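Local coordinates for toprim domain-containing protein (Geobacillus stearothermophilus, PDB 2I5R) that is of unknown function but binds magnesium through a Toprim domain, which suggests a role in nucleic-acid processing, at residues V10-G15 with V56-D61; R16-K21 with R90-A95. All coordinates share one frame; numbering follows the deposited sequence.

Contact 1. Residues V10-G15 with V56-D61; sequences VIIVEG and VYLLAD. With MG (magnesium ion), chain D.
Val56 begins the pairing of 56-61 with 10-15, two parallel strands in register from Val10-Val56 to Ile12-Leu58. Its chi1 of -177° leaves CG1 anti to the backbone N and beside the carbonyl carbon, where it meets CD1 of Ile12 methyl to methyl at 3.8 Å. Tyr57 supplies two of the three backbone hydrogen bonds: its N donates to Val10 O at 2.8 Å, and its O accepts from Ile12 N at 2.7 Å. The ring presents an edge to the same Val10 carbonyl, with CD2 3.5 Å from Val10 O; beyond it the hydroxyl is hydrogen-bonded to Asp55. Leu58 turns to the face shared by Val10, Ile12 and Val56, and its CD1 packs 3.9 Å from CG2 of Ile12. Leu59 N closes the series with a nearly straight bond to Ile12 O (174° at the hydrogen). Past this point the strands part, and a water bridges them, accepting from Glu14 N and donating to Leu59 O. Asp61 ends the segment as a magnesium ligand, OD2 lying 2.1 Å from the metal, while OD1 is hydrogen-bonded to Val92 N. Glu14 stays in the second shell: in the conformer described, one of two, OE1 accepts a hydrogen bond from a metal-bound water. Glu14 OE1 and Asp61 OD2 are 4.1 Å apart, like charges not in contact, whose proximity the metal probably eases. The strands form the centre of a four-stranded parallel sheet, flanked by strands 31-34 and 81-83; Phe73 of helix 64-76 packs on Ile12 and Leu58, Val22 of helix 16-25 on Ile11 and Leu59.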
loop_
_atom_site.group_PDB
_atom_site.type_symbol
_atom_site.label_atom_id
_atom_site.label_comp_id
_atom_site.label_asym_id
_atom_site.label_seq_id
_atom_site.Cartn_x
_atom_site.Cartn_y
_atom_site.Cartn_z
ATOM N N VAL A 10 -5.371 -1.427 5.841
ATOM C CA VAL A 10 -3.921 -1.300 5.952
ATOM C C VAL A 10 -3.334 -1.316 4.558
ATOM O O VAL A 10 -3.681 -2.158 3.745
ATOM C CB VAL A 10 -3.311 -2.464 6.773
ATOM C CG1 VAL A 10 -1.773 -2.354 6.827
ATOM C CG2 VAL A 10 -3.917 -2.564 8.169
ATOM N N ILE A 11 -2.462 -0.352 4.278
ATOM C CA ILE A 11 -1.688 -0.359 3.044
ATOM C C ILE A 11 -0.228 -0.592 3.391
ATOM O O ILE A 11 0.317 0.073 4.274
ATOM C CB ILE A 11 -1.821 0.951 2.251
ATOM C CG1 ILE A 11 -3.250 1.139 1.794
ATOM C CG2 ILE A 11 -0.931 0.903 0.971
ATOM C CD1 ILE A 11 -3.536 2.559 1.340
ATOM N N ILE A 12 0.399 -1.520 2.679
ATOM C CA ILE A 12 1.803 -1.816 2.903
ATOM C C ILE A 12 2.557 -1.301 1.694
ATOM O O ILE A 12 2.156 -1.543 0.539
ATOM C CB ILE A 12 2.053 -3.319 3.164
ATOM C CG1 ILE A 12 1.256 -3.762 4.414
ATOM C CG2 ILE A 12 3.585 -3.608 3.289
ATOM C CD1 ILE A 12 1.212 -5.264 4.623
ATOM N N VAL A 13 3.635 -0.558 1.978
ATOM C CA VAL A 13 4.519 0.005 0.955
ATOM C C VAL A 13 5.977 -0.290 1.290
ATOM O O VAL A 13 6.284 -0.711 2.410
ATOM C CB VAL A 13 4.359 1.538 0.824
ATOM C CG1 VAL A 13 2.935 1.907 0.358
ATOM C CG2 VAL A 13 4.733 2.246 2.128
ATOM N N GLU A 14 6.868 -0.019 0.334
ATOM C CA GLU A 14 8.285 -0.360 0.478
ATOM C C GLU A 14 9.080 0.725 1.195
ATOM O O GLU A 14 9.965 0.411 2.004
ATOM C CB GLU A 14 8.914 -0.651 -0.900
ATOM C CG GLU A 14 10.315 -1.309 -0.832
ATOM C CD GLU A 14 11.040 -1.362 -2.179
ATOM O OE1 GLU A 14 10.511 -0.831 -3.185
ATOM O OE2 GLU A 14 12.153 -1.937 -2.217
ATOM N N GLY A 15 8.791 1.980 0.876
ATOM C CA GLY A 15 9.644 3.068 1.304
ATOM C C GLY A 15 8.921 4.172 2.023
ATOM O O GLY A 15 7.718 4.326 1.889
ATOM N N VAL A 56 -6.249 -5.727 4.044
ATOM C CA VAL A 56 -4.847 -5.406 3.762
ATOM C C VAL A 56 -4.510 -5.309 2.264
ATOM O O VAL A 56 -4.990 -6.126 1.452
ATOM C CB VAL A 56 -3.915 -6.463 4.416
ATOM C CG1 VAL A 56 -2.433 -6.102 4.194
ATOM C CG2 VAL A 56 -4.243 -6.591 5.921
ATOM N N TYR A 57 -3.683 -4.310 1.924
ATOM C CA TYR A 57 -3.291 -4.046 0.525
ATOM C C TYR A 57 -1.797 -3.838 0.442
ATOM O O TYR A 57 -1.206 -3.297 1.373
ATOM C CB TYR A 57 -3.969 -2.790 -0.015
ATOM C CG TYR A 57 -5.464 -2.847 0.045
ATOM C CD1 TYR A 57 -6.207 -3.135 -1.095
ATOM C CD2 TYR A 57 -6.139 -2.587 1.235
ATOM C CE1 TYR A 57 -7.579 -3.192 -1.050
ATOM C CE2 TYR A 57 -7.524 -2.647 1.300
ATOM C CZ TYR A 57 -8.236 -2.953 0.155
ATOM O OH TYR A 57 -9.611 -2.985 0.199
ATOM N N LEU A 58 -1.208 -4.246 -0.684
ATOM C CA LEU A 58 0.218 -4.025 -0.937
ATOM C C LEU A 58 0.370 -3.181 -2.186
ATOM O O LEU A 58 -0.105 -3.576 -3.254
ATOM C CB LEU A 58 0.953 -5.368 -1.168
ATOM C CG LEU A 58 2.441 -5.238 -1.587
ATOM C CD1 LEU A 58 3.305 -4.688 -0.446
ATOM C CD2 LEU A 58 3.049 -6.605 -2.015
ATOM N N LEU A 59 1.053 -2.046 -2.064
ATOM C CA LEU A 59 1.270 -1.153 -3.193
ATOM C C LEU A 59 2.788 -1.019 -3.398
ATOM O O LEU A 59 3.471 -0.365 -2.606
ATOM C CB LEU A 59 0.598 0.198 -2.952
ATOM C CG LEU A 59 0.889 1.296 -3.986
ATOM C CD1 LEU A 59 0.345 0.921 -5.367
ATOM C CD2 LEU A 59 0.298 2.596 -3.506
ATOM N N ALA A 60 3.285 -1.675 -4.445
ATOM C CA ALA A 60 4.736 -1.738 -4.711
ATOM C C ALA A 60 5.082 -1.120 -6.065
ATOM O O ALA A 60 4.226 -1.019 -6.969
ATOM C CB ALA A 60 5.224 -3.197 -4.666
ATOM N N ASP A 61 6.348 -0.750 -6.239
ATOM C CA ASP A 61 6.809 -0.190 -7.511
ATOM C C ASP A 61 6.712 -1.203 -8.639
ATOM O O ASP A 61 6.722 -2.402 -8.384
ATOM C CB ASP A 61 8.280 0.231 -7.435
ATOM C CG ASP A 61 8.535 1.428 -6.528
ATOM O OD1 ASP A 61 7.595 2.131 -6.093
ATOM O OD2 ASP A 61 9.747 1.673 -6.288
HETATM MG MG MG D . 11.671 0.991 -6.734
HETATM O O HOH W 1 5.984 0.577 -2.309
HETATM O O HOH W 2 11.212 -0.739 -5.769
HETATM O O HOH W 3 13.547 0.295 -6.938
HETATM O O HOH W 4 12.269 1.958 -4.882
#

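Contact 2. Residues R16-K21 with R90-A95; sequences RSDKQK and REVAAA. With MG (magnesium ion), chain D.
Lys21 reaches from helix 16-25 into the carbonyl-rich turn at 92-95, where its NZ donates three hydrogen bonds. The nitrogen lies 2.6 Å from Ala93 O and 3.2 Å from Val92 O; its 2.5 Å to Ala95 O is unusually short and says little about strength. The approaches differ: NZ meets a lone pair of Val92 O in the carbonyl plane, but stands above the carbonyl plane of Ala93, 71° out of it and not on a lone pair. An extended chain, with CG anti to the backbone N (chi1 -152°), carries the ammonium group there. The three carbonyl dipoles probably stabilise the positive charge, and Val92 O also accepts from Ala95 N. A water 2.6 Å from Asp18 OD1, to which it can donate, accepts from Ala93 N. Van der Waals packing fills in beside it: the Asp18 carboxylate lies against Val92, OD1 being 3.6 Å from CB, and Ser17 OG borders the Ala93 methyl. Glu91, just before the turn, binds magnesium through OE2 at 2.1 Å. Together these links tie the first helix of the fold to the loop bearing Glu91, which completes the acidic magnesium site of this Toprim domain with Asp61 and Asp63.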
loop_
_atom_site.group_PDB
_atom_site.type_symbol
_atom_site.label_atom_id
_atom_site.label_comp_id
_atom_site.label_asym_id
_atom_site.label_seq_id
_atom_site.Cartn_x
_atom_site.Cartn_y
_atom_site.Cartn_z
ATOM N N ARG A 16 9.687 4.945 2.786
ATOM C CA ARG A 16 9.149 6.035 3.587
ATOM C C ARG A 16 8.461 7.072 2.711
ATOM O O ARG A 16 7.392 7.574 3.071
ATOM C CB ARG A 16 10.259 6.704 4.397
ATOM C CG ARG A 16 9.761 7.622 5.494
ATOM C CD ARG A 16 10.927 8.159 6.298
ATOM N NE ARG A 16 10.636 8.259 7.728
ATOM C CZ ARG A 16 10.007 9.279 8.310
ATOM N NH1 ARG A 16 9.578 10.310 7.594
ATOM N NH2 ARG A 16 9.803 9.265 9.619
ATOM N N SER A 17 9.073 7.402 1.573
ATOM C CA SER A 17 8.480 8.379 0.660
ATOM C C SER A 17 7.156 7.859 0.091
ATOM O O SER A 17 6.186 8.624 -0.053
ATOM C CB SER A 17 9.450 8.764 -0.460
ATOM O OG SER A 17 9.549 7.745 -1.440
ATOM N N ASP A 18 7.097 6.559 -0.212
ATOM C CA ASP A 18 5.841 5.947 -0.682
ATOM C C ASP A 18 4.746 6.152 0.362
ATOM O O ASP A 18 3.601 6.465 0.028
ATOM C CB ASP A 18 5.984 4.442 -0.941
ATOM C CG ASP A 18 6.966 4.105 -2.066
ATOM O OD1 ASP A 18 7.408 5.022 -2.794
ATOM O OD2 ASP A 18 7.294 2.891 -2.208
ATOM N N LYS A 19 5.110 5.964 1.626
ATOM C CA LYS A 19 4.184 6.056 2.753
ATOM C C LYS A 19 3.650 7.470 2.902
ATOM O O LYS A 19 2.438 7.671 3.045
ATOM C CB LYS A 19 4.899 5.647 4.046
ATOM C CG LYS A 19 4.074 5.850 5.316
ATOM C CD LYS A 19 4.739 5.140 6.483
ATOM C CE LYS A 19 3.897 5.233 7.735
ATOM N NZ LYS A 19 4.419 4.302 8.776
ATOM N N GLN A 20 4.563 8.445 2.887
ATOM C CA GLN A 20 4.188 9.848 3.023
ATOM C C GLN A 20 3.233 10.260 1.907
ATOM O O GLN A 20 2.251 10.957 2.146
ATOM C CB GLN A 20 5.422 10.752 3.008
ATOM C CG GLN A 20 6.415 10.491 4.132
ATOM C CD GLN A 20 7.706 11.280 3.946
ATOM O OE1 GLN A 20 8.783 10.702 3.769
ATOM N NE2 GLN A 20 7.601 12.603 3.965
ATOM N N LYS A 21 3.515 9.791 0.699
ATOM C CA LYS A 21 2.718 10.110 -0.470
ATOM C C LYS A 21 1.328 9.504 -0.426
ATOM O O LYS A 21 0.334 10.171 -0.722
ATOM C CB LYS A 21 3.427 9.605 -1.703
ATOM C CG LYS A 21 3.077 10.407 -2.898
ATOM C CD LYS A 21 4.109 10.213 -3.962
ATOM C CE LYS A 21 3.615 10.821 -5.231
ATOM N NZ LYS A 21 4.567 10.590 -6.324
ATOM N N ARG A 90 6.309 3.921 -13.231
ATOM C CA ARG A 90 7.378 3.033 -12.761
ATOM C C ARG A 90 7.376 2.884 -11.254
ATOM O O ARG A 90 7.236 1.772 -10.745
ATOM C CB ARG A 90 8.756 3.510 -13.209
ATOM C CG ARG A 90 9.877 2.615 -12.737
ATOM C CD ARG A 90 10.607 1.936 -13.891
ATOM N NE ARG A 90 11.515 0.910 -13.369
ATOM C CZ ARG A 90 12.154 0.018 -14.117
ATOM N NH1 ARG A 90 11.976 0.017 -15.435
ATOM N NH2 ARG A 90 12.966 -0.871 -13.549
ATOM N N GLU A 91 7.542 3.996 -10.545
ATOM C CA GLU A 91 7.605 3.940 -9.079
ATOM C C GLU A 91 6.514 4.763 -8.423
ATOM O O GLU A 91 6.084 5.798 -8.940
ATOM C CB GLU A 91 8.988 4.342 -8.579
ATOM C CG GLU A 91 10.089 3.420 -9.068
ATOM C CD GLU A 91 11.411 3.708 -8.388
ATOM O OE1 GLU A 91 11.840 4.881 -8.499
ATOM O OE2 GLU A 91 12.013 2.790 -7.749
ATOM N N VAL A 92 6.040 4.284 -7.280
ATOM C CA VAL A 92 5.033 5.007 -6.501
ATOM C C VAL A 92 5.497 6.453 -6.278
ATOM O O VAL A 92 4.696 7.390 -6.399
ATOM C CB VAL A 92 4.746 4.290 -5.143
ATOM C CG1 VAL A 92 3.774 5.106 -4.287
ATOM C CG2 VAL A 92 4.221 2.891 -5.386
ATOM N N ALA A 93 6.782 6.621 -5.981
ATOM C CA ALA A 93 7.362 7.947 -5.760
ATOM C C ALA A 93 7.233 8.877 -6.977
ATOM O O ALA A 93 7.107 10.093 -6.820
ATOM C CB ALA A 93 8.810 7.825 -5.321
ATOM N N ALA A 94 7.271 8.304 -8.181
ATOM C CA ALA A 94 7.226 9.068 -9.425
ATOM C C ALA A 94 5.797 9.277 -9.941
ATOM O O ALA A 94 5.566 10.112 -10.812
ATOM C CB ALA A 94 8.064 8.382 -10.485
ATOM N N ALA A 95 4.837 8.515 -9.420
ATOM C CA ALA A 95 3.445 8.634 -9.879
ATOM C C ALA A 95 2.821 9.953 -9.445
ATOM O O ALA A 95 2.993 10.376 -8.307
ATOM C CB ALA A 95 2.614 7.483 -9.358
HETATM MG MG MG D . 11.671 0.991 -6.734
HETATM O O HOH W 5 8.522 4.514 -5.031
HETATM O O HOH W 2 11.212 -0.739 -5.769
HETATM O O HOH W 3 13.547 0.295 -6.938
HETATM O O HOH W 4 12.269 1.958 -4.882
#

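How the contacts relate
Contact 1 and contact 2, with centres about 10 Å apart, meet at the magnesium ion and share its three bound waters. Asp61 OD2 of contact 1 and Glu91 OE2 of contact 2 are 2.9 Å apart, a closeness consistent with their common metal; Asp63 adds a third carboxylate. The other Asp61 oxygen, OD1, lies 2.9 Å from Val92 N in a probable hydrogen bond, linking the end of segment 56-61 directly to the 90-95 loop. Strand 9-13 runs on into helix 16-25, where Val13 CB packs 3.8 Å from Asp18 CB. Segments 56-61 and 90-95 thus bring ligands to the metal, while helix 16-25 packs on Val13 and Val92.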